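Local coordinates for protein fructokinase (Vibrio cholerae serotype O1, PDB 5EYN) that catalyses the ATP-dependent phosphorylation of fructose, as a sugar kinase of the PfkB (ribokinase-like) family, and is captured here with fructose, ADP, beryllium trifluoride and calcium, at residues 26-30 with 72-76; 43-49 with 307-311. All blocks are in the same frame, centred on the assembly; numbering follows the deposited sequence.

Interaction 1: residues 26-30 with 72-76; sequences DAVVD and FGRFM. With FRU (beta-D-fructofuranose), chain B.
Val29 and Ala27 face Phe72, Phe75 and Met76 where the start of strand 28-33, part of the small four-stranded lid sheet of a ribokinase-like sugar kinase, runs over helix 71-82. Strand 28-30 and helix 72-76 lie nearly perpendicular, at 97°, with axes 8.3 Å apart, and no hydrogen bond joins them.

The apolar packing centres on Val29. Its CG2 sits over one face of the Phe72 ring in a CH-pi contact, 4.0 Å from the ring centroid and 29° off the normal, and the same methyl meets Phe75 CD2 at 3.9 Å. CG1 reaches the CE2 side of the Phe72 ring because it stands anti to the backbone N (chi1 169°), which leaves CG2 to fill the corner between the two phenylalanines. Just before the strand, Ala27 CB rests against Met76 CB at 4.0 Å, with CE of the same methionine equally near. Tyr39 of the second subunit packs on Phe72, which brings this core close to the dimer partner.

On the side turned from the helix, Val28 and Asp30 face the fructose, joined by Asp26 from just before the strand. Alternation along the strand turns Val28 away from the helix, so that its CG2 lies beside the sugar. Asp30 grips two hydroxyls with its two carboxylate oxygens, FRU O3 bonding to OD1 and FRU O4 to OD2, each at 2.6 Å, a bidentate clasp that should fix the carboxylate's rotation. Asp26 takes FRU O1 on OD1.

Sulfur meets backbone on the helix side: bent at chi2 and chi3, the Met76 chain folds back to bring SD within 3.5 Å of Val28 O.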
ATOM      1  N   ASP A  26       4.904 -14.665  -1.902  1.00  6.42           N
ATOM      2  CA  ASP A  26       4.083 -13.489  -1.638  1.00  6.90           C
ATOM      3  C   ASP A  26       2.645 -13.651  -2.071  1.00  6.96           C
ATOM      4  O   ASP A  26       2.371 -13.822  -3.244  1.00  7.71           O
ATOM      5  CB  ASP A  26       4.679 -12.248  -2.310  1.00  6.79           C
ATOM      6  CG  ASP A  26       4.837 -12.371  -3.825  1.00  6.95           C
ATOM      7  OD1 ASP A  26       4.508 -11.366  -4.530  1.00  7.41           O
ATOM      8  OD2 ASP A  26       5.328 -13.415  -4.326  1.00  6.34           O
ATOM      9  N   ALA A  27       1.759 -13.601  -1.090  1.00  7.21           N
ATOM     10  CA  ALA A  27       0.347 -13.355  -1.320  1.00  7.48           C
ATOM     11  C   ALA A  27       0.150 -11.843  -1.253  1.00  7.83           C
ATOM     12  O   ALA A  27       0.627 -11.193  -0.328  1.00  9.70           O
ATOM     13  CB  ALA A  27      -0.493 -14.072  -0.277  1.00  8.66           C
ATOM     14  N   VAL A  28      -0.511 -11.269  -2.250  1.00  7.67           N
ATOM     15  CA  VAL A  28      -0.584  -9.829  -2.362  1.00  9.36           C
ATOM     16  C   VAL A  28      -1.971  -9.394  -2.747  1.00  8.47           C
ATOM     17  O   VAL A  28      -2.723 -10.156  -3.344  1.00  9.35           O
ATOM     18  CB  VAL A  28       0.382  -9.279  -3.414  1.00 11.58           C
ATOM     19  CG1 VAL A  28       1.729 -10.013  -3.408  1.00 11.04           C
ATOM     20  CG2 VAL A  28      -0.206  -9.270  -4.776  1.00 14.99           C
ATOM     21  N   VAL A  29      -2.298  -8.160  -2.403  1.00  8.04           N
ATOM     22  CA  VAL A  29      -3.485  -7.531  -2.960  1.00  8.04           C
ATOM     23  C   VAL A  29      -3.077  -6.690  -4.156  1.00  7.78           C
ATOM     24  O   VAL A  29      -2.276  -5.755  -4.037  1.00  8.51           O
ATOM     25  CB  VAL A  29      -4.265  -6.699  -1.910  1.00  9.43           C
ATOM     26  CG1 VAL A  29      -5.321  -5.843  -2.575  1.00  9.89           C
ATOM     27  CG2 VAL A  29      -4.899  -7.620  -0.877  1.00 11.66           C
ATOM     28  N   ASP A  30      -3.618  -7.066  -5.316  1.00  7.94           N
ATOM     29  CA  ASP A  30      -3.449  -6.315  -6.545  1.00  8.48           C
ATOM     30  C   ASP A  30      -4.609  -5.322  -6.668  1.00  8.71           C
ATOM     31  O   ASP A  30      -5.791  -5.703  -6.697  1.00  9.39           O
ATOM     32  CB  ASP A  30      -3.474  -7.238  -7.771  1.00  8.21           C
ATOM     33  CG  ASP A  30      -2.232  -8.108  -7.916  1.00  7.95           C
ATOM     34  OD1 ASP A  30      -1.132  -7.702  -7.488  1.00  8.16           O
ATOM     35  OD2 ASP A  30      -2.370  -9.183  -8.545  1.00  8.39           O
ATOM     36  N   PHE A  72      -5.611  -6.791   4.529  1.00 13.46           N
ATOM     37  CA  PHE A  72      -5.221  -7.413   3.275  1.00 12.56           C
ATOM     38  C   PHE A  72      -4.690  -8.832   3.512  1.00 10.74           C
ATOM     39  O   PHE A  72      -4.974  -9.760   2.736  1.00 10.58           O
ATOM     40  CB  PHE A  72      -4.195  -6.571   2.529  1.00 12.23           C
ATOM     41  CG  PHE A  72      -4.775  -5.364   1.838  1.00 11.56           C
ATOM     42  CD1 PHE A  72      -6.131  -5.054   1.912  1.00 13.12           C
ATOM     43  CD2 PHE A  72      -3.955  -4.550   1.093  1.00 11.71           C
ATOM     44  CE1 PHE A  72      -6.631  -3.945   1.260  1.00 12.61           C
ATOM     45  CE2 PHE A  72      -4.451  -3.440   0.447  1.00 11.76           C
ATOM     46  CZ  PHE A  72      -5.789  -3.134   0.534  1.00 12.32           C
ATOM     47  N   GLY A  73      -3.946  -9.018   4.597  1.00 10.53           N
ATOM     48  CA  GLY A  73      -3.436 -10.334   4.915  1.00 10.20           C
ATOM     49  C   GLY A  73      -4.558 -11.286   5.260  1.00 11.17           C
ATOM     50  O   GLY A  73      -4.543 -12.450   4.852  1.00 10.45           O
ATOM     51  N   ARG A  74      -5.538 -10.787   6.006  1.00 12.30           N
ATOM     52  CA  ARG A  74      -6.681 -11.611   6.368  1.00 13.89           C
ATOM     53  C   ARG A  74      -7.515 -11.917   5.129  1.00 12.79           C
ATOM     54  O   ARG A  74      -8.073 -13.003   5.012  1.00 12.43           O
ATOM     55  CB  ARG A  74      -7.519 -10.935   7.444  1.00 15.21           C
ATOM     56  CG  ARG A  74      -6.825 -10.941   8.788  1.00 18.48           C
ATOM     57  CD  ARG A  74      -7.727 -10.441   9.894  1.00 24.28           C
ATOM     58  NE  ARG A  74      -7.823  -8.988   9.891  1.00 27.86           N
ATOM     59  CZ  ARG A  74      -6.926  -8.173  10.446  1.00 29.57           C
ATOM     60  NH1 ARG A  74      -5.852  -8.664  11.056  1.00 31.11           N
ATOM     61  NH2 ARG A  74      -7.099  -6.862  10.389  1.00 30.34           N
ATOM     62  N   PHE A  75      -7.589 -10.968   4.201  1.00 11.98           N
ATOM     63  CA  PHE A  75      -8.292 -11.186   2.941  1.00 11.64           C
ATOM     64  C   PHE A  75      -7.605 -12.283   2.136  1.00 10.88           C
ATOM     65  O   PHE A  75      -8.266 -13.105   1.516  1.00 10.63           O
ATOM     66  CB  PHE A  75      -8.336  -9.881   2.157  1.00 11.50           C
ATOM     67  CG  PHE A  75      -8.873 -10.008   0.760  1.00 12.12           C
ATOM     68  CD1 PHE A  75     -10.211 -10.276   0.528  1.00 13.37           C
ATOM     69  CD2 PHE A  75      -8.037  -9.824  -0.324  1.00 13.80           C
ATOM     70  CE1 PHE A  75     -10.691 -10.362  -0.763  1.00 15.10           C
ATOM     71  CE2 PHE A  75      -8.521  -9.896  -1.615  1.00 15.32           C
ATOM     72  CZ  PHE A  75      -9.848 -10.173  -1.829  1.00 16.42           C
ATOM     73  N   MET A  76      -6.278 -12.318   2.151  1.00 10.52           N
ATOM     74  CA  MET A  76      -5.569 -13.372   1.426  1.00  9.45           C
ATOM     75  C   MET A  76      -5.734 -14.738   2.103  1.00 10.43           C
ATOM     76  O   MET A  76      -5.898 -15.757   1.425  1.00 10.62           O
ATOM     77  CB  MET A  76      -4.090 -13.029   1.197  1.00  9.59           C
ATOM     78  CG  MET A  76      -3.921 -11.847   0.235  1.00 11.06           C
ATOM     79  SD  MET A  76      -4.844 -12.024  -1.309  1.00 11.27           S
ATOM     80  CE  MET A  76      -4.097 -13.458  -2.006  1.00 11.00           C
TER
HETATM   81  C1  FRU B 401       3.919 -10.367  -7.643  1.00  6.80           C
HETATM   82  C2  FRU B 401       2.900 -10.091  -8.740  1.00  6.46           C
HETATM   83  C3  FRU B 401       1.469  -9.854  -8.305  1.00  6.44           C
HETATM   84  C4  FRU B 401       0.635 -10.509  -9.357  1.00  6.88           C
HETATM   85  C5  FRU B 401       1.542 -11.589  -9.832  1.00  7.15           C
HETATM   86  C6  FRU B 401       1.383 -11.936 -11.292  1.00  7.64           C
HETATM   87  O1  FRU B 401       3.671 -11.588  -7.018  1.00  7.27           O
HETATM   88  O2  FRU B 401       3.359  -8.967  -9.428  1.00  7.36           O
HETATM   89  O3  FRU B 401       1.285  -8.479  -8.150  1.00  7.27           O
HETATM   90  O4  FRU B 401      -0.545 -11.059  -8.877  1.00  7.26           O
HETATM   91  O5  FRU B 401       2.882 -11.202  -9.580  1.00  7.26           O
HETATM   92  O6  FRU B 401       2.280 -12.946 -11.683  1.00  8.74           O

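Interaction 2: residues 43-49 with 307-311; sequences PGGAPAN and GAMTA. With NA (sodium ion), chain F; FRU (beta-D-fructofuranose), chain B.
Pro43 opens the contact by laying CB and CG of its ring against Met309 SD, the nearer being CB at 3.7 Å; Phe75, Met76 and Thr79 of helix 71-82 also touch this proline. No direct hydrogen bond joins its carbonyl to the 307-311 loop; two waters make the link. Pro43 O accepts a hydrogen bond from each, and they pass the link on to Ala308 N and Met309 N respectively.

Gly44 ends the strand, bonded to Val28 through the backbone, and its CA lies 3.7 Å from FRU O4. Gly45 occupies the N-cap position of helix 46-56, its O accepting the bond from Asn49 N. Gly45 N gives a nearly straight bond to FRU O4 (172°), and Ala46 N, in the first turn, donates to FRU O1. Such a helix start, entered through the Gly-Gly pair, is characteristic of the sugar site in PfkB kinases.

Ala48 CB touches Met309 CE at 3.8 Å. One turn of helix on from Gly45, Asn49 has its amide pressed against Ala308 CB, 3.3 Å from ND2, while OD1 lies 3.4 Å from both CG and CE of Met309. The methionine arrives extended beyond CG (chi2 -178°), which carries CE in between Ala48 and the amide. ND2 divides its donors between FRU O4, at 3.2 Å, and Asp266 OD2.

At the start of the loop, Gly307 O coordinates the sodium ion together with the carbonyls of Ala302 and Gln305 and two waters, one of which also accepts a bond from Ala311 N. The loop is held to the sugar-binding segment by van der Waals contacts and bridging waters rather than by direct hydrogen bonds. It packs against the Asn49 amide, whose ND2 bonds fructose and Asp266, and so probably helps to position that amide.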
ATOM      1  N   PRO A  43      -7.331 -10.452  -5.186  1.00  8.65           N
ATOM      2  CA  PRO A  43      -6.297 -11.304  -4.588  1.00  8.48           C
ATOM      3  C   PRO A  43      -5.278 -11.667  -5.639  1.00  8.07           C
ATOM      4  O   PRO A  43      -5.612 -11.917  -6.804  1.00  8.39           O
ATOM      5  CB  PRO A  43      -7.082 -12.523  -4.134  1.00  9.12           C
ATOM      6  CG  PRO A  43      -8.277 -12.587  -5.076  1.00  9.69           C
ATOM      7  CD  PRO A  43      -8.621 -11.157  -5.372  1.00  8.90           C
ATOM      8  N   GLY A  44      -4.022 -11.719  -5.232  1.00  7.91           N
ATOM      9  CA  GLY A  44      -2.953 -11.975  -6.161  1.00  7.20           C
ATOM     10  C   GLY A  44      -1.709 -12.434  -5.430  1.00  7.42           C
ATOM     11  O   GLY A  44      -1.761 -12.942  -4.305  1.00  7.28           O
ATOM     12  N   GLY A  45      -0.592 -12.275  -6.122  1.00  6.88           N
ATOM     13  CA  GLY A  45       0.696 -12.757  -5.647  1.00  6.81           C
ATOM     14  C   GLY A  45       0.995 -14.073  -6.348  1.00  6.55           C
ATOM     15  O   GLY A  45       0.272 -15.043  -6.182  1.00  7.43           O
ATOM     16  N   ALA A  46       2.073 -14.118  -7.124  1.00  6.98           N
ATOM     17  CA  ALA A  46       2.283 -15.235  -8.038  1.00  7.19           C
ATOM     18  C   ALA A  46       2.150 -16.617  -7.395  1.00  7.29           C
ATOM     19  O   ALA A  46       1.422 -17.447  -7.910  1.00  7.53           O
ATOM     20  CB  ALA A  46       3.603 -15.111  -8.776  1.00  7.43           C
ATOM     21  N   PRO A  47       2.842 -16.890  -6.273  1.00  7.73           N
ATOM     22  CA  PRO A  47       2.674 -18.248  -5.737  1.00  8.44           C
ATOM     23  C   PRO A  47       1.254 -18.524  -5.219  1.00  8.14           C
ATOM     24  O   PRO A  47       0.786 -19.662  -5.275  1.00  8.55           O
ATOM     25  CB  PRO A  47       3.714 -18.316  -4.616  1.00  9.49           C
ATOM     26  CG  PRO A  47       4.018 -16.934  -4.286  1.00 10.69           C
ATOM     27  CD  PRO A  47       3.846 -16.118  -5.521  1.00  8.30           C
ATOM     28  N   ALA A  48       0.568 -17.497  -4.730  1.00  7.90           N
ATOM     29  CA  ALA A  48      -0.832 -17.667  -4.321  1.00  7.59           C
ATOM     30  C   ALA A  48      -1.708 -17.968  -5.537  1.00  7.62           C
ATOM     31  O   ALA A  48      -2.591 -18.831  -5.494  1.00  8.38           O
ATOM     32  CB  ALA A  48      -1.319 -16.427  -3.592  1.00  8.34           C
ATOM     33  N   ASN A  49      -1.435 -17.268  -6.632  1.00  7.59           N
ATOM     34  CA  ASN A  49      -2.144 -17.488  -7.885  1.00  7.62           C
ATOM     35  C   ASN A  49      -1.960 -18.912  -8.346  1.00  7.03           C
ATOM     36  O   ASN A  49      -2.917 -19.579  -8.757  1.00  8.29           O
ATOM     37  CB  ASN A  49      -1.612 -16.537  -8.962  1.00  7.66           C
ATOM     38  CG  ASN A  49      -1.864 -15.076  -8.651  1.00  7.29           C
ATOM     39  OD1 ASN A  49      -2.772 -14.726  -7.905  1.00  8.21           O
ATOM     40  ND2 ASN A  49      -1.067 -14.215  -9.258  1.00  7.59           N
ATOM     41  N   GLY A 307      -8.058  -9.483 -12.627  1.00 10.13           N
ATOM     42  CA  GLY A 307      -7.596 -10.148 -11.416  1.00  9.89           C
ATOM     43  C   GLY A 307      -6.886 -11.420 -11.817  1.00  9.98           C
ATOM     44  O   GLY A 307      -7.326 -12.146 -12.698  1.00 11.21           O
ATOM     45  N   ALA A 308      -5.755 -11.697 -11.181  1.00  8.56           N
ATOM     46  CA  ALA A 308      -4.980 -12.894 -11.495  1.00  9.12           C
ATOM     47  C   ALA A 308      -5.763 -14.176 -11.264  1.00  9.58           C
ATOM     48  O   ALA A 308      -5.572 -15.146 -11.979  1.00 10.07           O
ATOM     49  CB  ALA A 308      -3.704 -12.923 -10.672  1.00  9.34           C
ATOM     50  N   MET A 309      -6.618 -14.187 -10.253  1.00  8.90           N
ATOM     51  CA  MET A 309      -7.261 -15.431  -9.866  1.00  9.04           C
ATOM     52  C   MET A 309      -8.657 -15.599 -10.440  1.00  9.20           C
ATOM     53  O   MET A 309      -9.214 -16.685 -10.423  1.00  9.69           O
ATOM     54  CB  MET A 309      -7.391 -15.526  -8.353  1.00  8.77           C
ATOM     55  CG  MET A 309      -6.082 -15.573  -7.633  1.00  9.18           C
ATOM     56  SD  MET A 309      -6.345 -15.729  -5.865  1.00  9.78           S
ATOM     57  CE  MET A 309      -4.651 -15.766  -5.281  1.00  9.40           C
ATOM     58  N   THR A 310      -9.248 -14.510 -10.913  1.00  8.80           N
ATOM     59  CA  THR A 310     -10.693 -14.496 -11.149  1.00 10.03           C
ATOM     60  C   THR A 310     -11.141 -15.577 -12.120  1.00 11.09           C
ATOM     61  O   THR A 310     -12.140 -16.259 -11.868  1.00 12.16           O
ATOM     62  CB  THR A 310     -11.101 -13.129 -11.658  1.00 10.64           C
ATOM     63  OG1 THR A 310     -10.552 -12.139 -10.772  1.00 10.45           O
ATOM     64  CG2 THR A 310     -12.608 -13.016 -11.681  1.00 10.47           C
ATOM     65  N   ALA A 311     -10.422 -15.721 -13.225  1.00 10.25           N
ATOM     66  CA  ALA A 311     -10.826 -16.631 -14.292  1.00 12.03           C
ATOM     67  C   ALA A 311      -9.978 -17.894 -14.360  1.00 12.00           C
ATOM     68  O   ALA A 311      -9.991 -18.610 -15.353  1.00 13.80           O
ATOM     69  CB  ALA A 311     -10.822 -15.886 -15.632  1.00 13.38           C
TER
HETATM   70 NA    NA F 405      -7.611 -12.696 -14.701  1.00 16.37          NA
HETATM   71  C1  FRU B 401       3.919 -10.367  -7.643  1.00  6.80           C
HETATM   72  C2  FRU B 401       2.900 -10.091  -8.740  1.00  6.46           C
HETATM   73  C3  FRU B 401       1.469  -9.854  -8.305  1.00  6.44           C
HETATM   74  C4  FRU B 401       0.635 -10.509  -9.357  1.00  6.88           C
HETATM   75  C5  FRU B 401       1.542 -11.589  -9.832  1.00  7.15           C
HETATM   76  C6  FRU B 401       1.383 -11.936 -11.292  1.00  7.64           C
HETATM   77  O1  FRU B 401       3.671 -11.588  -7.018  1.00  7.27           O
HETATM   78  O2  FRU B 401       3.359  -8.967  -9.428  1.00  7.36           O
HETATM   79  O3  FRU B 401       1.285  -8.479  -8.150  1.00  7.27           O
HETATM   80  O4  FRU B 401      -0.545 -11.059  -8.877  1.00  7.26           O
HETATM   81  O5  FRU B 401       2.882 -11.202  -9.580  1.00  7.26           O
HETATM   82  O6  FRU B 401       2.280 -12.946 -11.683  1.00  8.74           O
HETATM   83  O   HOH W   1      -4.879 -10.154  -8.979  1.00  9.28           O
HETATM   84  O   HOH W   2      -7.639 -12.033  -8.645  1.00  9.71           O
HETATM   85  O   HOH W   3      -7.791 -14.924 -13.950  1.00 14.99           O
HETATM   86  O   HOH W   4      -6.010 -11.783 -15.447  1.00 11.99           O

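In the fold
Interactions 1 and 2 have centres 10 Å apart, and both touch the same fructose, through 26-30 and 43-49. Their segments alternate along the chain: 26-30, 43-49, 72-76, then 307-311 near the C-terminal end. Strands 28-33 and 38-44 follow each other in sequence and pair antiparallel in the four-stranded sheet. Helix 71-82 also spans both, since it supplies 72-76 to interaction 1 while its Thr79 reaches Met309 of interaction 2. The two sugar-binding segments, close in sequence, are thus each backed by a segment from later in the chain, helix 71-82 and the sodium-bound loop.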